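Retinoic acid receptor (Platynereis dumerilii, PDB 6EU9) binds all-trans retinoic acid through its ligand-binding domain and probably acts as a ligand-responsive nuclear receptor regulating transcription. Local coordinates at residues Q73-D78 and G163-E168. Numbering follows the deposited sequence.
Sequences QLSTND and GLEHPE
Asp78 and Leu164 bring the two backbones nearest, their CA atoms 5.7 Å apart, where the first turn of helix 76-97 faces the loop leading into helix 167-188. This joins two parts of the all-helical nuclear-receptor ligand-binding domain beside the second subunit, on which Asn77 packs against Lys56 and Glu165 against Asn60. The carboxylate of Asp78 takes two consecutive backbone amides of the loop, each on the syn side of a different oxygen and both close to straight, at about 160°. Glu165 N lies 2.8 Å from Asp78 OD1. The longer bond runs from His166 N to Asp78 OD2, 3.2 Å. Having CG anti to its own carbonyl carbon (chi1 -79°) carries this carboxylate out to the loop, and Leu164 CD2 packs against Asp78 CG at 3.5 Å. Leu164 also touches Leu82 and Val170, adding an apolar bridge between the two helices. Glu165 returns the grip, its side chain extended beyond CG. Ser75, the residue just before the helix, turns its OG to Glu165 OE2 over 3.1 Å, nearly in line with the C-O bond, rather than capping the helix. Asn77 ND2 reaches Glu165 OE1 from above the carboxylate plane at 3.1 Å, less straight at 141°. An alanine at Glu165 takes away both acceptor oxygens and would probably leave Ser75 OG and Asn77 ND2 without their mates on the loop. Two acidic groups thus sit close, yet each carboxylate is supplied with two donors, which probably offsets their mutual repulsion.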
ATOM      1  N   GLN A  73      -0.705  -6.190   8.293  1.00 38.13           N
ATOM      2  CA  GLN A  73      -0.350  -7.574   7.899  1.00 39.75           C
ATOM      3  C   GLN A  73      -0.391  -7.826   6.417  1.00 39.18           C
ATOM      4  O   GLN A  73       0.340  -8.668   5.965  1.00 43.24           O
ATOM      5  CB  GLN A  73      -1.248  -8.636   8.499  1.00 45.62           C
ATOM      6  CG  GLN A  73      -1.578  -8.432   9.949  1.00 52.59           C
ATOM      7  CD  GLN A  73      -1.396  -9.662  10.736  1.00 55.57           C
ATOM      8  OE1 GLN A  73      -1.183 -10.774  10.220  1.00 55.41           O
ATOM      9  NE2 GLN A  73      -1.436  -9.481  12.027  1.00 60.80           N
ATOM     10  N   LEU A  74      -1.221  -7.112   5.656  1.00 36.25           N
ATOM     11  CA  LEU A  74      -1.518  -7.538   4.274  1.00 31.58           C
ATOM     12  C   LEU A  74      -0.507  -6.906   3.381  1.00 29.81           C
ATOM     13  O   LEU A  74       0.219  -6.014   3.838  1.00 24.88           O
ATOM     14  CB  LEU A  74      -2.906  -7.062   3.861  1.00 30.61           C
ATOM     15  CG  LEU A  74      -3.982  -7.095   4.915  1.00 29.68           C
ATOM     16  CD1 LEU A  74      -4.597  -5.709   4.876  1.00 30.84           C
ATOM     17  CD2 LEU A  74      -4.907  -8.250   4.694  1.00 27.68           C
ATOM     18  N   SER A  75      -0.528  -7.255   2.087  1.00 33.39           N
ATOM     19  CA  SER A  75       0.387  -6.716   1.091  1.00 35.98           C
ATOM     20  C   SER A  75       0.365  -5.210   1.151  1.00 40.59           C
ATOM     21  O   SER A  75      -0.656  -4.578   1.504  1.00 40.22           O
ATOM     22  CB  SER A  75      -0.024  -7.067  -0.331  1.00 32.20           C
ATOM     23  OG  SER A  75      -0.892  -8.119  -0.363  1.00 33.62           O
ATOM     24  N   THR A  76       1.512  -4.585   0.811  1.00 40.95           N
ATOM     25  CA  THR A  76       1.569  -3.150   0.591  1.00 39.13           C
ATOM     26  C   THR A  76       0.530  -2.749  -0.476  1.00 38.28           C
ATOM     27  O   THR A  76      -0.092  -1.710  -0.329  1.00 37.94           O
ATOM     28  CB  THR A  76       2.983  -2.758   0.249  1.00 40.35           C
ATOM     29  OG1 THR A  76       3.697  -2.767   1.494  1.00 43.56           O
ATOM     30  CG2 THR A  76       3.104  -1.375  -0.346  1.00 42.03           C
ATOM     31  N   ASN A  77       0.356  -3.603  -1.485  1.00 36.30           N
ATOM     32  CA  ASN A  77      -0.524  -3.327  -2.579  1.00 38.68           C
ATOM     33  C   ASN A  77      -1.989  -3.240  -2.129  1.00 40.68           C
ATOM     34  O   ASN A  77      -2.718  -2.274  -2.466  1.00 35.61           O
ATOM     35  CB  ASN A  77      -0.407  -4.384  -3.657  1.00 37.40           C
ATOM     36  CG  ASN A  77       0.165  -3.843  -4.912  1.00 41.85           C
ATOM     37  OD1 ASN A  77      -0.045  -2.683  -5.232  1.00 52.12           O
ATOM     38  ND2 ASN A  77       0.871  -4.654  -5.646  1.00 52.03           N
ATOM     39  N   ASP A  78      -2.384  -4.269  -1.406  1.00 39.04           N
ATOM     40  CA  ASP A  78      -3.722  -4.405  -0.921  1.00 36.35           C
ATOM     41  C   ASP A  78      -4.046  -3.313   0.070  1.00 39.54           C
ATOM     42  O   ASP A  78      -5.168  -2.757   0.054  1.00 40.80           O
ATOM     43  CB  ASP A  78      -3.870  -5.788  -0.261  1.00 32.63           C
ATOM     44  CG  ASP A  78      -4.063  -6.904  -1.270  1.00 32.05           C
ATOM     45  OD1 ASP A  78      -3.861  -6.634  -2.496  1.00 30.34           O
ATOM     46  OD2 ASP A  78      -4.471  -7.989  -0.826  1.00 31.77           O
ATOM     47  N   GLY A 163      -9.595  -5.597  -7.526  1.00 45.16           N
ATOM     48  CA  GLY A 163      -8.170  -5.679  -7.836  1.00 40.63           C
ATOM     49  C   GLY A 163      -7.258  -6.031  -6.673  1.00 42.04           C
ATOM     50  O   GLY A 163      -6.092  -5.646  -6.634  1.00 47.25           O
ATOM     51  N   LEU A 164      -7.781  -6.795  -5.726  1.00 40.66           N
ATOM     52  CA  LEU A 164      -7.002  -7.198  -4.590  1.00 38.93           C
ATOM     53  C   LEU A 164      -6.154  -8.420  -4.914  1.00 40.11           C
ATOM     54  O   LEU A 164      -6.593  -9.350  -5.627  1.00 37.55           O
ATOM     55  CB  LEU A 164      -7.940  -7.501  -3.434  1.00 38.47           C
ATOM     56  CG  LEU A 164      -8.398  -6.304  -2.644  1.00 37.31           C
ATOM     57  CD1 LEU A 164      -9.324  -6.834  -1.581  1.00 39.81           C
ATOM     58  CD2 LEU A 164      -7.240  -5.607  -2.015  1.00 34.76           C
ATOM     59  N   GLU A 165      -4.956  -8.444  -4.364  1.00 40.79           N
ATOM     60  CA  GLU A 165      -4.080  -9.604  -4.482  1.00 44.49           C
ATOM     61  C   GLU A 165      -4.640 -10.805  -3.756  1.00 43.24           C
ATOM     62  O   GLU A 165      -4.689 -11.874  -4.314  1.00 41.31           O
ATOM     63  CB  GLU A 165      -2.670  -9.304  -3.966  1.00 50.42           C
ATOM     64  CG  GLU A 165      -1.688  -9.058  -5.089  1.00 55.26           C
ATOM     65  CD  GLU A 165      -0.526  -8.201  -4.662  1.00 59.88           C
ATOM     66  OE1 GLU A 165       0.162  -7.666  -5.563  1.00 68.70           O
ATOM     67  OE2 GLU A 165      -0.274  -8.057  -3.447  1.00 57.21           O
ATOM     68  N   HIS A 166      -5.048 -10.614  -2.509  1.00 45.22           N
ATOM     69  CA  HIS A 166      -5.535 -11.744  -1.703  1.00 43.93           C
ATOM     70  C   HIS A 166      -6.865 -11.387  -1.052  1.00 39.92           C
ATOM     71  O   HIS A 166      -6.900 -11.126   0.154  1.00 36.77           O
ATOM     72  CB  HIS A 166      -4.530 -12.211  -0.662  1.00 48.64           C
ATOM     73  CG  HIS A 166      -3.094 -12.040  -1.049  1.00 57.15           C
ATOM     74  ND1 HIS A 166      -2.459 -12.866  -1.952  1.00 60.94           N
ATOM     75  CD2 HIS A 166      -2.149 -11.178  -0.596  1.00 58.02           C
ATOM     76  CE1 HIS A 166      -1.195 -12.508  -2.055  1.00 58.75           C
ATOM     77  NE2 HIS A 166      -0.987 -11.473  -1.260  1.00 61.06           N
ATOM     78  N   PRO A 167      -7.932 -11.358  -1.854  1.00 37.38           N
ATOM     79  CA  PRO A 167      -9.199 -10.915  -1.315  1.00 39.32           C
ATOM     80  C   PRO A 167      -9.743 -11.869  -0.217  1.00 40.85           C
ATOM     81  O   PRO A 167     -10.478 -11.387   0.704  1.00 35.94           O
ATOM     82  CB  PRO A 167     -10.120 -10.855  -2.558  1.00 37.04           C
ATOM     83  CG  PRO A 167      -9.490 -11.770  -3.539  1.00 35.16           C
ATOM     84  CD  PRO A 167      -8.021 -11.605  -3.311  1.00 37.00           C
ATOM     85  N   GLU A 168      -9.417 -13.163  -0.322  1.00 39.04           N
ATOM     86  CA  GLU A 168      -9.804 -14.142   0.676  1.00 42.69           C
ATOM     87  C   GLU A 168      -9.249 -13.806   2.071  1.00 42.26           C
ATOM     88  O   GLU A 168      -9.955 -13.986   3.051  1.00 40.85           O
ATOM     89  CB  GLU A 168      -9.345 -15.571   0.296  1.00 49.39           C
ATOM     90  CG  GLU A 168      -8.981 -15.810  -1.160  1.00 61.82           C
ATOM     91  CD  GLU A 168      -7.487 -15.637  -1.476  1.00 65.50           C
ATOM     92  OE1 GLU A 168      -6.592 -15.634  -0.570  1.00 68.88           O
ATOM     93  OE2 GLU A 168      -7.186 -15.568  -2.698  1.00 64.97           O
TER